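Local coordinates for aminoglycoside N(3)-acetyltransferase (Enterobacter cloacae, PDB 6NP3), which transfers an acetyl group from acetyl-CoA to the 3-amino group of 2-deoxystreptamine antibiotics and so probably confers resistance to gentamicin and related drugs, at residues D74-D88 with S188-T201. Numbering follows the deposited sequence.
Sequences DAPPAAIAQSWPAFD and SMPLLREGKRVWVT
Trp199 CG is anti to the carbonyl carbon (chi1 -78°), which lays the indole flat between Pro76 and Pro190, with its edge to helix 78-83. Arg197 CG is anti to the backbone N, and a bend at chi3 (62°) turns the guanidinium to the end of that helix. Pro76 CB makes a CH-pi contact over one indole face, 4.0 Å from the centroid of the Trp199 six-membered ring. Pro190 CB sits over the opposite face, toward the rim. At the edge, Trp199 NE1 donates to a lone pair of Ala81 O at 3.1 Å. Trp84 CB meets Trp199 CZ2 at 3.6 Å. Arg197 NH1 donates a hydrogen bond to Trp84 O at 2.9 Å. Arg197 NH2 donates one to Gln82 O at 3.2 Å, from above the carbonyl plane. The charge sits by carbonyls at and just past the helix C-terminus, where the helix dipole would probably stabilise it. Phe87 N gives Pro190 O a nearly straight hydrogen bond (2.8 Å, 174°). A water links Phe87 O to Leu192 N. Trp84 NE1 is hydrogen-bonded to Asp64 O, outside both segments. Segment 74-88 packs as a short helix with flanking loops across one face of a beta hairpin closed by a type I' turn, Arg193 to Lys196.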
ATOM      1  N   ASP A  74      10.342 -21.751 -10.763  1.00 25.30           N
ATOM      2  CA  ASP A  74      11.673 -21.156 -10.850  1.00 27.71           C
ATOM      3  C   ASP A  74      11.845 -20.280 -12.081  1.00 26.06           C
ATOM      4  O   ASP A  74      12.875 -19.616 -12.215  1.00 25.83           O
ATOM      5  CB  ASP A  74      12.757 -22.237 -10.763  1.00 33.06           C
ATOM      6  CG  ASP A  74      12.609 -23.312 -11.812  1.00 39.22           C
ATOM      7  OD1 ASP A  74      11.923 -23.076 -12.822  1.00 40.91           O
ATOM      8  OD2 ASP A  74      13.187 -24.401 -11.618  1.00 43.58           O
ATOM      9  N   ALA A  75      10.853 -20.253 -12.963  1.00 24.66           N
ATOM     10  CA  ALA A  75      10.864 -19.420 -14.157  1.00 23.69           C
ATOM     11  C   ALA A  75       9.423 -19.271 -14.590  1.00 22.36           C
ATOM     12  O   ALA A  75       8.599 -20.132 -14.272  1.00 23.13           O
ATOM     13  CB  ALA A  75      11.676 -20.076 -15.283  1.00 23.44           C
ATOM     14  N   PRO A  76       9.075 -18.193 -15.283  1.00 21.23           N
ATOM     15  CA  PRO A  76       7.706 -18.060 -15.781  1.00 20.81           C
ATOM     16  C   PRO A  76       7.367 -19.214 -16.709  1.00 21.79           C
ATOM     17  O   PRO A  76       8.180 -19.582 -17.570  1.00 22.89           O
ATOM     18  CB  PRO A  76       7.715 -16.725 -16.542  1.00 21.04           C
ATOM     19  CG  PRO A  76       9.125 -16.467 -16.855  1.00 21.85           C
ATOM     20  CD  PRO A  76       9.948 -17.102 -15.745  1.00 21.89           C
ATOM     21  N   PRO A  77       6.180 -19.809 -16.568  1.00 21.54           N
ATOM     22  CA  PRO A  77       5.776 -20.861 -17.508  1.00 21.92           C
ATOM     23  C   PRO A  77       5.802 -20.349 -18.938  1.00 22.75           C
ATOM     24  O   PRO A  77       5.565 -19.172 -19.199  1.00 22.21           O
ATOM     25  CB  PRO A  77       4.351 -21.204 -17.071  1.00 22.70           C
ATOM     26  CG  PRO A  77       4.322 -20.871 -15.622  1.00 23.54           C
ATOM     27  CD  PRO A  77       5.203 -19.637 -15.477  1.00 22.46           C
ATOM     28  N   ALA A  78       6.083 -21.264 -19.874  1.00 23.81           N
ATOM     29  CA  ALA A  78       6.409 -20.877 -21.246  1.00 24.69           C
ATOM     30  C   ALA A  78       5.365 -19.965 -21.871  1.00 24.28           C
ATOM     31  O   ALA A  78       5.712 -18.974 -22.524  1.00 24.53           O
ATOM     32  CB  ALA A  78       6.581 -22.129 -22.103  1.00 25.66           C
ATOM     33  N   ALA A  79       4.086 -20.298 -21.708  1.00 24.58           N
ATOM     34  CA  ALA A  79       3.029 -19.520 -22.346  1.00 25.97           C
ATOM     35  C   ALA A  79       2.895 -18.140 -21.725  1.00 25.08           C
ATOM     36  O   ALA A  79       2.585 -17.175 -22.433  1.00 25.73           O
ATOM     37  CB  ALA A  79       1.708 -20.274 -22.262  1.00 27.91           C
ATOM     38  N   ILE A  80       3.113 -18.037 -20.413  1.00 23.44           N
ATOM     39  CA  ILE A  80       3.158 -16.740 -19.739  1.00 21.96           C
ATOM     40  C   ILE A  80       4.343 -15.936 -20.240  1.00 20.98           C
ATOM     41  O   ILE A  80       4.218 -14.751 -20.579  1.00 19.84           O
ATOM     42  CB  ILE A  80       3.260 -16.966 -18.221  1.00 22.43           C
ATOM     43  CG1 ILE A  80       2.077 -17.783 -17.700  1.00 23.23           C
ATOM     44  CG2 ILE A  80       3.380 -15.643 -17.479  1.00 22.05           C
ATOM     45  CD1 ILE A  80       0.732 -17.146 -17.877  1.00 24.36           C
ATOM     46  N   ALA A  81       5.516 -16.570 -20.277  1.00 21.11           N
ATOM     47  CA  ALA A  81       6.741 -15.884 -20.643  1.00 21.44           C
ATOM     48  C   ALA A  81       6.617 -15.282 -22.028  1.00 20.96           C
ATOM     49  O   ALA A  81       7.131 -14.186 -22.282  1.00 21.55           O
ATOM     50  CB  ALA A  81       7.917 -16.865 -20.592  1.00 22.59           C
ATOM     51  N   GLN A  82       5.961 -16.000 -22.952  1.00 21.03           N
ATOM     52  CA  GLN A  82       5.946 -15.535 -24.335  1.00 21.60           C
ATOM     53  C   GLN A  82       5.092 -14.285 -24.504  1.00 20.19           C
ATOM     54  O   GLN A  82       5.455 -13.387 -25.276  1.00 21.82           O
ATOM     55  CB  GLN A  82       5.483 -16.618 -25.318  1.00 24.23           C
ATOM     56  CG  GLN A  82       5.462 -16.031 -26.736  1.00 28.36           C
ATOM     57  CD  GLN A  82       5.157 -17.004 -27.853  1.00 31.12           C
ATOM     58  OE1 GLN A  82       4.323 -17.889 -27.723  1.00 35.56           O
ATOM     59  NE2 GLN A  82       5.816 -16.806 -28.985  1.00 31.88           N
ATOM     60  N   SER A  83       3.918 -14.247 -23.878  1.00 17.86           N
ATOM     61  CA  SER A  83       2.948 -13.233 -24.246  1.00 18.11           C
ATOM     62  C   SER A  83       2.605 -12.204 -23.177  1.00 17.63           C
ATOM     63  O   SER A  83       1.870 -11.253 -23.491  1.00 17.39           O
ATOM     64  CB  SER A  83       1.635 -13.855 -24.740  1.00 20.21           C
ATOM     65  OG  SER A  83       0.976 -14.553 -23.709  1.00 21.64           O
ATOM     66  N   TRP A  84       3.094 -12.324 -21.946  1.00 17.53           N
ATOM     67  CA  TRP A  84       2.680 -11.369 -20.933  1.00 17.29           C
ATOM     68  C   TRP A  84       3.206  -9.976 -21.281  1.00 17.04           C
ATOM     69  O   TRP A  84       4.359  -9.824 -21.688  1.00 18.28           O
ATOM     70  CB  TRP A  84       3.155 -11.802 -19.527  1.00 17.03           C
ATOM     71  CG  TRP A  84       2.176 -11.340 -18.480  1.00 16.31           C
ATOM     72  CD1 TRP A  84       2.176 -10.142 -17.806  1.00 16.51           C
ATOM     73  CD2 TRP A  84       0.986 -12.014 -18.088  1.00 16.69           C
ATOM     74  NE1 TRP A  84       1.066 -10.052 -17.031  1.00 16.58           N
ATOM     75  CE2 TRP A  84       0.334 -11.202 -17.152  1.00 17.35           C
ATOM     76  CE3 TRP A  84       0.425 -13.251 -18.407  1.00 18.33           C
ATOM     77  CZ2 TRP A  84      -0.856 -11.575 -16.551  1.00 18.14           C
ATOM     78  CZ3 TRP A  84      -0.743 -13.626 -17.801  1.00 18.90           C
ATOM     79  CH2 TRP A  84      -1.368 -12.803 -16.874  1.00 19.63           C
ATOM     80  N   PRO A  85       2.407  -8.931 -21.065  1.00 17.41           N
ATOM     81  CA  PRO A  85       2.922  -7.574 -21.257  1.00 18.12           C
ATOM     82  C   PRO A  85       3.968  -7.233 -20.209  1.00 17.56           C
ATOM     83  O   PRO A  85       3.804  -7.533 -19.022  1.00 17.93           O
ATOM     84  CB  PRO A  85       1.676  -6.694 -21.075  1.00 18.21           C
ATOM     85  CG  PRO A  85       0.740  -7.488 -20.266  1.00 18.39           C
ATOM     86  CD  PRO A  85       0.982  -8.934 -20.704  1.00 17.33           C
ATOM     87  N   ALA A  86       5.054  -6.611 -20.644  1.00 17.43           N
ATOM     88  CA  ALA A  86       5.967  -6.010 -19.681  1.00 17.39           C
ATOM     89  C   ALA A  86       5.269  -4.920 -18.874  1.00 16.89           C
ATOM     90  O   ALA A  86       4.409  -4.194 -19.382  1.00 17.39           O
ATOM     91  CB  ALA A  86       7.178  -5.398 -20.378  1.00 19.07           C
ATOM     92  N   PHE A  87       5.620  -4.832 -17.585  1.00 16.10           N
ATOM     93  CA  PHE A  87       5.115  -3.755 -16.736  1.00 14.93           C
ATOM     94  C   PHE A  87       5.612  -2.414 -17.254  1.00 15.94           C
ATOM     95  O   PHE A  87       6.818  -2.172 -17.329  1.00 17.45           O
ATOM     96  CB  PHE A  87       5.570  -3.958 -15.294  1.00 14.87           C
ATOM     97  CG  PHE A  87       5.117  -2.871 -14.348  1.00 14.46           C
ATOM     98  CD1 PHE A  87       3.782  -2.722 -14.019  1.00 14.65           C
ATOM     99  CD2 PHE A  87       6.040  -2.027 -13.754  1.00 15.01           C
ATOM    100  CE1 PHE A  87       3.383  -1.756 -13.141  1.00 15.17           C
ATOM    101  CE2 PHE A  87       5.611  -1.041 -12.854  1.00 15.27           C
ATOM    102  CZ  PHE A  87       4.298  -0.938 -12.564  1.00 15.17           C
ATOM    103  N   ASP A  88       4.686  -1.546 -17.612  1.00 16.29           N
ATOM    104  CA  ASP A  88       5.029  -0.210 -18.087  1.00 17.47           C
ATOM    105  C   ASP A  88       4.441   0.769 -17.082  1.00 17.66           C
ATOM    106  O   ASP A  88       3.208   0.918 -17.028  1.00 17.72           O
ATOM    107  CB  ASP A  88       4.423   0.017 -19.470  1.00 20.50           C
ATOM    108  CG  ASP A  88       4.824   1.342 -20.067  1.00 25.08           C
ATOM    109  OD1 ASP A  88       5.255   2.228 -19.295  1.00 25.59           O
ATOM    110  OD2 ASP A  88       4.691   1.495 -21.303  1.00 28.49           O
ATOM    111  N   SER A 188       7.711 -14.346 -10.644  1.00 14.32           N
ATOM    112  CA  SER A 188       8.404 -13.715 -11.749  1.00 14.65           C
ATOM    113  C   SER A 188       7.582 -12.561 -12.274  1.00 14.23           C
ATOM    114  O   SER A 188       6.361 -12.670 -12.406  1.00 15.14           O
ATOM    115  CB  SER A 188       8.613 -14.715 -12.889  1.00 16.69           C
ATOM    116  OG  SER A 188       9.390 -15.823 -12.460  1.00 17.39           O
ATOM    117  N   MET A 189       8.269 -11.474 -12.586  1.00 14.61           N
ATOM    118  CA  MET A 189       7.627 -10.307 -13.152  1.00 15.14           C
ATOM    119  C   MET A 189       8.342  -9.880 -14.423  1.00 15.64           C
ATOM    120  O   MET A 189       9.574  -9.931 -14.497  1.00 15.59           O
ATOM    121  CB  MET A 189       7.659  -9.136 -12.158  1.00 15.37           C
ATOM    122  CG  MET A 189       6.860  -9.377 -10.879  1.00 14.97           C
ATOM    123  SD  MET A 189       5.083  -9.272 -11.190  1.00 15.49           S
ATOM    124  CE  MET A 189       4.501 -10.779 -10.353  1.00 16.06           C
ATOM    125  N   PRO A 190       7.597  -9.372 -15.404  1.00 16.02           N
ATOM    126  CA  PRO A 190       8.215  -8.877 -16.642  1.00 16.79           C
ATOM    127  C   PRO A 190       8.442  -7.378 -16.555  1.00 18.62           C
ATOM    128  O   PRO A 190       7.482  -6.602 -16.429  1.00 18.73           O
ATOM    129  CB  PRO A 190       7.170  -9.249 -17.701  1.00 16.89           C
ATOM    130  CG  PRO A 190       5.859  -9.130 -16.983  1.00 18.11           C
ATOM    131  CD  PRO A 190       6.128  -9.379 -15.489  1.00 17.41           C
ATOM    132  N   LEU A 191       9.710  -6.973 -16.544  1.00 20.69           N
ATOM    133  CA  LEU A 191      10.083  -5.571 -16.393  1.00 22.03           C
ATOM    134  C   LEU A 191      10.516  -5.006 -17.739  1.00 22.00           C
ATOM    135  O   LEU A 191      10.865  -5.749 -18.660  1.00 22.63           O
ATOM    136  CB  LEU A 191      11.254  -5.421 -15.420  1.00 25.97           C
ATOM    137  CG  LEU A 191      11.189  -6.047 -14.041  1.00 29.47           C
ATOM    138  CD1 LEU A 191      12.432  -5.675 -13.235  1.00 31.01           C
ATOM    139  CD2 LEU A 191       9.946  -5.615 -13.320  1.00 31.16           C
ATOM    140  N   LEU A 192      10.535  -3.679 -17.835  1.00 22.56           N
ATOM    141  CA  LEU A 192      11.158  -2.989 -18.960  1.00 25.30           C
ATOM    142  C   LEU A 192      12.554  -2.550 -18.539  1.00 28.54           C
ATOM    143  O   LEU A 192      12.718  -1.906 -17.497  1.00 28.79           O
ATOM    144  CB  LEU A 192      10.354  -1.762 -19.393  1.00 26.35           C
ATOM    145  CG  LEU A 192       9.095  -2.032 -20.211  1.00 27.66           C
ATOM    146  CD1 LEU A 192       8.346  -0.726 -20.428  1.00 28.87           C
ATOM    147  CD2 LEU A 192       9.421  -2.709 -21.527  1.00 27.92           C
ATOM    148  N   ARG A 193      13.553  -2.916 -19.333  1.00 33.17           N
ATOM    149  CA  ARG A 193      14.933  -2.497 -19.115  1.00 38.26           C
ATOM    150  C   ARG A 193      15.484  -2.043 -20.460  1.00 41.36           C
ATOM    151  O   ARG A 193      15.685  -2.861 -21.366  1.00 40.03           O
ATOM    152  CB  ARG A 193      15.752  -3.638 -18.513  1.00 40.23           C
ATOM    153  CG  ARG A 193      15.457  -3.836 -17.022  1.00 42.63           C
ATOM    154  CD  ARG A 193      16.251  -4.977 -16.389  1.00 44.81           C
ATOM    155  NE  ARG A 193      15.965  -5.089 -14.958  1.00 46.49           N
ATOM    156  CZ  ARG A 193      16.395  -6.077 -14.182  1.00 47.32           C
ATOM    157  NH1 ARG A 193      17.127  -7.055 -14.687  1.00 47.52           N
ATOM    158  NH2 ARG A 193      16.089  -6.090 -12.893  1.00 47.87           N
ATOM    159  N   GLU A 194      15.684  -0.735 -20.602  1.00 44.65           N
ATOM    160  CA  GLU A 194      16.112  -0.151 -21.868  1.00 48.84           C
ATOM    161  C   GLU A 194      15.161  -0.551 -22.999  1.00 46.44           C
ATOM    162  O   GLU A 194      15.579  -0.951 -24.091  1.00 45.76           O
ATOM    163  CB  GLU A 194      17.563  -0.526 -22.183  1.00 55.51           C
ATOM    164  CG  GLU A 194      18.601   0.145 -21.280  1.00 60.89           C
ATOM    165  CD  GLU A 194      19.994  -0.467 -21.375  1.00 66.97           C
ATOM    166  OE1 GLU A 194      20.823  -0.185 -20.483  1.00 67.67           O
ATOM    167  OE2 GLU A 194      20.264  -1.224 -22.328  1.00 67.48           O
ATOM    168  N   GLY A 195      13.862  -0.454 -22.725  1.00 44.54           N
ATOM    169  CA  GLY A 195      12.842  -0.665 -23.732  1.00 43.24           C
ATOM    170  C   GLY A 195      12.525  -2.107 -24.054  1.00 42.30           C
ATOM    171  O   GLY A 195      11.647  -2.357 -24.894  1.00 42.74           O
ATOM    172  N   LYS A 196      13.204  -3.060 -23.427  1.00 41.45           N
ATOM    173  CA  LYS A 196      13.028  -4.473 -23.718  1.00 41.04           C
ATOM    174  C   LYS A 196      12.411  -5.168 -22.514  1.00 33.05           C
ATOM    175  O   LYS A 196      12.693  -4.816 -21.365  1.00 31.82           O
ATOM    176  CB  LYS A 196      14.375  -5.124 -24.040  1.00 49.16           C
ATOM    177  CG  LYS A 196      15.319  -4.189 -24.800  1.00 57.01           C
ATOM    178  CD  LYS A 196      16.041  -4.887 -25.945  1.00 65.61           C
ATOM    179  CE  LYS A 196      16.724  -3.877 -26.863  1.00 72.29           C
ATOM    180  NZ  LYS A 196      15.823  -2.794 -27.351  1.00 74.23           N
ATOM    181  N   ARG A 197      11.558  -6.147 -22.781  1.00 27.66           N
ATOM    182  CA  ARG A 197      10.994  -6.936 -21.700  1.00 24.20           C
ATOM    183  C   ARG A 197      12.044  -7.892 -21.148  1.00 22.96           C
ATOM    184  O   ARG A 197      12.670  -8.653 -21.893  1.00 24.27           O
ATOM    185  CB  ARG A 197       9.787  -7.729 -22.197  1.00 23.64           C
ATOM    186  CG  ARG A 197       9.152  -8.588 -21.115  1.00 23.28           C
ATOM    187  CD  ARG A 197       8.041  -9.461 -21.651  1.00 23.66           C
ATOM    188  NE  ARG A 197       8.517 -10.415 -22.650  1.00 23.73           N
ATOM    189  CZ  ARG A 197       7.731 -11.271 -23.277  1.00 24.44           C
ATOM    190  NH1 ARG A 197       6.448 -11.303 -23.003  1.00 25.67           N
ATOM    191  NH2 ARG A 197       8.229 -12.096 -24.182  1.00 25.90           N
ATOM    192  N   VAL A 198      12.206  -7.878 -19.830  1.00 21.92           N
ATOM    193  CA  VAL A 198      13.116  -8.779 -19.135  1.00 21.85           C
ATOM    194  C   VAL A 198      12.330  -9.456 -18.023  1.00 20.90           C
ATOM    195  O   VAL A 198      11.760  -8.776 -17.163  1.00 21.81           O
ATOM    196  CB  VAL A 198      14.321  -8.031 -18.537  1.00 24.51           C
ATOM    197  CG1 VAL A 198      15.202  -8.981 -17.736  1.00 26.30           C
ATOM    198  CG2 VAL A 198      15.112  -7.345 -19.624  1.00 26.30           C
ATOM    199  N   TRP A 199      12.307 -10.778 -18.021  1.00 19.20           N
ATOM    200  CA  TRP A 199      11.704 -11.491 -16.910  1.00 18.58           C
ATOM    201  C   TRP A 199      12.680 -11.575 -15.745  1.00 19.00           C
ATOM    202  O   TRP A 199      13.852 -11.929 -15.919  1.00 21.12           O
ATOM    203  CB  TRP A 199      11.285 -12.885 -17.330  1.00 18.72           C
ATOM    204  CG  TRP A 199      10.012 -12.916 -18.101  1.00 17.96           C
ATOM    205  CD1 TRP A 199       9.863 -13.005 -19.471  1.00 18.22           C
ATOM    206  CD2 TRP A 199       8.692 -12.883 -17.557  1.00 17.08           C
ATOM    207  NE1 TRP A 199       8.531 -13.051 -19.794  1.00 17.83           N
ATOM    208  CE2 TRP A 199       7.789 -12.936 -18.645  1.00 17.19           C
ATOM    209  CE3 TRP A 199       8.179 -12.780 -16.257  1.00 17.33           C
ATOM    210  CZ2 TRP A 199       6.415 -12.952 -18.470  1.00 17.86           C
ATOM    211  CZ3 TRP A 199       6.824 -12.797 -16.084  1.00 17.28           C
ATOM    212  CH2 TRP A 199       5.946 -12.854 -17.186  1.00 17.01           C
ATOM    213  N   VAL A 200      12.187 -11.243 -14.555  1.00 17.99           N
ATOM    214  CA  VAL A 200      12.966 -11.313 -13.323  1.00 18.84           C
ATOM    215  C   VAL A 200      12.231 -12.245 -12.370  1.00 17.44           C
ATOM    216  O   VAL A 200      11.044 -12.039 -12.078  1.00 17.26           O
ATOM    217  CB  VAL A 200      13.161  -9.926 -12.690  1.00 20.04           C
ATOM    218  CG1 VAL A 200      13.903 -10.059 -11.356  1.00 21.20           C
ATOM    219  CG2 VAL A 200      13.888  -8.990 -13.641  1.00 21.28           C
ATOM    220  N   THR A 201      12.921 -13.286 -11.921  1.00 17.92           N
ATOM    221  CA  THR A 201      12.420 -14.192 -10.900  1.00 18.14           C
ATOM    222  C   THR A 201      13.080 -13.841  -9.576  1.00 19.03           C
ATOM    223  O   THR A 201      14.293 -13.608  -9.517  1.00 21.42           O
ATOM    224  CB  THR A 201      12.718 -15.643 -11.280  1.00 19.23           C
ATOM    225  OG1 THR A 201      12.147 -15.904 -12.569  1.00 19.80           O
ATOM    226  CG2 THR A 201      12.127 -16.605 -10.268  1.00 19.29           C
TER
HETATM  227  O   HOH W   1       9.122  -1.931 -16.137  1.00 24.03           O